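Local coordinates for oligopeptide-binding protein oppA (Lactococcus lactis, PDB 3DRF) that captures oligopeptides in a voluminous cavity, closing over them like a Venus flytrap, and serves the OppABCDF ABC transporter in peptide uptake, at residues N544-N549 / M555-G560. Numbering follows the deposited sequence.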
ATOM      1  N   ASN A 544      -8.591 -10.203  -7.095  1.00  9.69           N
ATOM      2  CA  ASN A 544      -9.614  -9.163  -7.057  1.00 10.12           C
ATOM      3  C   ASN A 544     -10.754  -9.492  -8.040  1.00  9.45           C
ATOM      4  O   ASN A 544     -10.536 -10.160  -9.020  1.00  9.24           O
ATOM      5  CB  ASN A 544      -9.007  -7.798  -7.469  1.00 10.89           C
ATOM      6  CG  ASN A 544      -8.115  -7.189  -6.388  1.00 13.32           C
ATOM      7  OD1 ASN A 544      -8.253  -7.469  -5.263  1.00 15.34           O
ATOM      8  ND2 ASN A 544      -7.179  -6.410  -6.811  1.00 14.08           N
ATOM      9  N   TYR A 545     -11.938  -8.943  -7.762  1.00  9.00           N
ATOM     10  CA  TYR A 545     -13.057  -8.969  -8.714  1.00  9.07           C
ATOM     11  C   TYR A 545     -13.779  -7.641  -8.642  1.00  8.94           C
ATOM     12  O   TYR A 545     -13.787  -7.007  -7.643  1.00  9.35           O
ATOM     13  CB  TYR A 545     -14.024 -10.135  -8.423  1.00  9.09           C
ATOM     14  CG  TYR A 545     -14.857  -9.953  -7.149  1.00  9.39           C
ATOM     15  CD1 TYR A 545     -16.155  -9.475  -7.211  1.00  9.70           C
ATOM     16  CD2 TYR A 545     -14.344 -10.302  -5.904  1.00  9.59           C
ATOM     17  CE1 TYR A 545     -16.920  -9.345  -6.114  1.00  8.81           C
ATOM     18  CE2 TYR A 545     -15.099 -10.132  -4.761  1.00  8.33           C
ATOM     19  CZ  TYR A 545     -16.398  -9.664  -4.881  1.00  8.54           C
ATOM     20  OH  TYR A 545     -17.163  -9.562  -3.779  1.00  9.30           O
ATOM     21  N   THR A 546     -14.415  -7.273  -9.749  1.00  8.52           N
ATOM     22  CA  THR A 546     -15.218  -6.052  -9.840  1.00  8.88           C
ATOM     23  C   THR A 546     -16.447  -6.364 -10.674  1.00  8.73           C
ATOM     24  O   THR A 546     -16.336  -6.712 -11.804  1.00  8.62           O
ATOM     25  CB  THR A 546     -14.419  -4.949 -10.552  1.00  9.76           C
ATOM     26  OG1 THR A 546     -13.362  -4.541  -9.672  1.00 11.79           O
ATOM     27  CG2 THR A 546     -15.299  -3.692 -10.880  1.00 10.41           C
ATOM     28  N   PRO A 547     -17.636  -6.221 -10.129  1.00  8.99           N
ATOM     29  CA  PRO A 547     -18.834  -6.293 -10.971  1.00  9.60           C
ATOM     30  C   PRO A 547     -19.069  -4.983 -11.775  1.00 10.04           C
ATOM     31  O   PRO A 547     -18.842  -3.909 -11.313  1.00  9.67           O
ATOM     32  CB  PRO A 547     -19.967  -6.500  -9.947  1.00 10.21           C
ATOM     33  CG  PRO A 547     -19.506  -5.781  -8.725  1.00 10.03           C
ATOM     34  CD  PRO A 547     -17.981  -5.941  -8.714  1.00  9.26           C
ATOM     35  N   VAL A 548     -19.505  -5.168 -13.010  1.00 10.22           N
ATOM     36  CA  VAL A 548     -19.722  -4.092 -13.959  1.00 10.44           C
ATOM     37  C   VAL A 548     -21.098  -4.268 -14.616  1.00 11.32           C
ATOM     38  O   VAL A 548     -21.347  -5.276 -15.206  1.00 12.24           O
ATOM     39  CB  VAL A 548     -18.623  -4.082 -15.061  1.00 10.25           C
ATOM     40  CG1 VAL A 548     -18.875  -2.932 -16.010  1.00 11.15           C
ATOM     41  CG2 VAL A 548     -17.211  -3.985 -14.407  1.00 10.95           C
ATOM     42  N   ASN A 549     -21.967  -3.277 -14.493  1.00 12.03           N
ATOM     43  CA  ASN A 549     -23.313  -3.323 -15.117  1.00 13.41           C
ATOM     44  C   ASN A 549     -23.129  -3.522 -16.610  1.00 13.80           C
ATOM     45  O   ASN A 549     -22.276  -2.970 -17.217  1.00 13.34           O
ATOM     46  CB  ASN A 549     -24.063  -2.010 -14.815  1.00 14.14           C
ATOM     47  CG  ASN A 549     -25.474  -1.992 -15.353  1.00 16.33           C
ATOM     48  OD1 ASN A 549     -25.700  -2.005 -16.528  1.00 17.55           O
ATOM     49  ND2 ASN A 549     -26.399  -1.904 -14.454  1.00 20.49           N
ATOM     50  N   MET A 555     -14.810  -0.911 -19.569  1.00 14.84           N
ATOM     51  CA  MET A 555     -14.187  -1.136 -18.275  1.00 14.59           C
ATOM     52  C   MET A 555     -13.297  -2.405 -18.344  1.00 14.51           C
ATOM     53  O   MET A 555     -13.603  -3.315 -19.064  1.00 14.87           O
ATOM     54  CB  MET A 555     -15.220  -1.258 -17.174  1.00 14.83           C
ATOM     55  CG  MET A 555     -14.667  -1.569 -15.798  1.00 14.81           C
ATOM     56  SD  MET A 555     -13.519  -0.312 -15.106  1.00 15.59           S
ATOM     57  CE  MET A 555     -12.824  -1.177 -13.716  1.00 16.36           C
ATOM     58  N   THR A 556     -12.199  -2.389 -17.586  1.00 13.86           N
ATOM     59  CA  THR A 556     -11.260  -3.520 -17.656  1.00 13.79           C
ATOM     60  C   THR A 556     -10.484  -3.611 -16.375  1.00 13.40           C
ATOM     61  O   THR A 556     -10.307  -2.648 -15.693  1.00 13.97           O
ATOM     62  CB  THR A 556     -10.288  -3.339 -18.849  1.00 14.23           C
ATOM     63  OG1 THR A 556      -9.540  -4.523 -19.044  1.00 15.33           O
ATOM     64  CG2 THR A 556      -9.290  -2.178 -18.610  1.00 16.54           C
ATOM     65  N   LEU A 557     -10.009  -4.805 -16.076  1.00 12.45           N
ATOM     66  CA  LEU A 557      -9.043  -5.031 -14.999  1.00 12.79           C
ATOM     67  C   LEU A 557      -7.688  -5.521 -15.549  1.00 13.13           C
ATOM     68  O   LEU A 557      -6.860  -6.026 -14.835  1.00 13.00           O
ATOM     69  CB  LEU A 557      -9.588  -5.964 -13.909  1.00 12.54           C
ATOM     70  CG  LEU A 557     -10.694  -5.439 -12.991  1.00 12.66           C
ATOM     71  CD1 LEU A 557     -10.990  -6.487 -11.916  1.00 11.84           C
ATOM     72  CD2 LEU A 557     -10.265  -4.088 -12.292  1.00 14.56           C
ATOM     73  N   ASP A 558      -7.488  -5.366 -16.830  1.00 13.48           N
ATOM     74  CA  ASP A 558      -6.259  -5.787 -17.473  1.00 14.32           C
ATOM     75  C   ASP A 558      -5.134  -4.817 -17.105  1.00 14.21           C
ATOM     76  O   ASP A 558      -5.322  -3.620 -17.157  1.00 14.71           O
ATOM     77  CB  ASP A 558      -6.414  -5.767 -18.985  1.00 14.64           C
ATOM     78  CG  ASP A 558      -7.454  -6.782 -19.523  1.00 16.15           C
ATOM     79  OD1 ASP A 558      -8.006  -7.595 -18.828  1.00 15.51           O
ATOM     80  OD2 ASP A 558      -7.736  -6.707 -20.700  1.00 19.89           O
ATOM     81  N   TYR A 559      -3.970  -5.355 -16.761  1.00 13.76           N
ATOM     82  CA  TYR A 559      -2.837  -4.521 -16.490  1.00 13.72           C
ATOM     83  C   TYR A 559      -2.290  -4.016 -17.814  1.00 14.48           C
ATOM     84  O   TYR A 559      -2.424  -4.663 -18.819  1.00 15.69           O
ATOM     85  CB  TYR A 559      -1.781  -5.276 -15.644  1.00 13.19           C
ATOM     86  CG  TYR A 559      -2.227  -5.613 -14.216  1.00 12.62           C
ATOM     87  CD1 TYR A 559      -2.520  -4.617 -13.329  1.00 11.01           C
ATOM     88  CD2 TYR A 559      -2.370  -6.942 -13.785  1.00 11.83           C
ATOM     89  CE1 TYR A 559      -2.936  -4.906 -12.027  1.00 12.95           C
ATOM     90  CE2 TYR A 559      -2.776  -7.234 -12.492  1.00 11.73           C
ATOM     91  CZ  TYR A 559      -3.062  -6.197 -11.622  1.00 12.41           C
ATOM     92  OH  TYR A 559      -3.465  -6.407 -10.321  1.00 13.89           O
ATOM     93  N   GLY A 560      -1.726  -2.850 -17.786  1.00 14.75           N
ATOM     94  CA  GLY A 560      -1.330  -2.278 -19.069  1.00 14.36           C
ATOM     95  C   GLY A 560      -2.384  -1.429 -19.846  1.00 13.69           C
ATOM     96  O   GLY A 560      -2.083  -0.829 -20.842  1.00 13.31           O
TER
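Val548 and Met555 meet through aliphatic carbons, with CG2 of Val548 3.8 Å from CG of Met555 and the two side chains lying at a slant to each other. Val548 carries this methyl beside its backbone N, while its other branch, CG1, is anti to that N (chi1 -179°) and comes within 4.2 Å of Met555 CB. Two residues along each segment, both methyls of Leu557 approach the hydroxyl of Thr546, CD1 lying 3.8 Å from Thr546 OG1 and CD2 somewhat farther from it, with CD1 also against CB of Thr546. The polar need of the hydroxyl is met by a hydrogen bond to the side-chain OD1 of Asn276, and the leucine methyls merely pack against its oxygen. No hydrogen bond joins the two segments, and the CA atoms of Thr546 and Leu557 stand 8.1 Å apart, too far for sheet pairing. After strand 536-549 the chain reverses and runs back almost antiparallel (174° between the short directions), as a loop laid over one face of the strand. That strand belongs to the mixed sheet of this family 5 solute-binding protein and pairs there with strand 292-307, to which Thr546 and Val548 are bonded through the backbones of Leu295 and Lys293. Leu295 also touches the side chains of Val548 and Met555, and Ile274 those of Thr546 and Met555, carrying the apolar contact on to strands 292-307 and 274-276. Farther out, Gln297 NE2 holds the carbonyl of Leu557, and an ST turn, Asp558 N to Thr556 OG1 at 3.1 Å, shapes the backbone on both sides of Leu557.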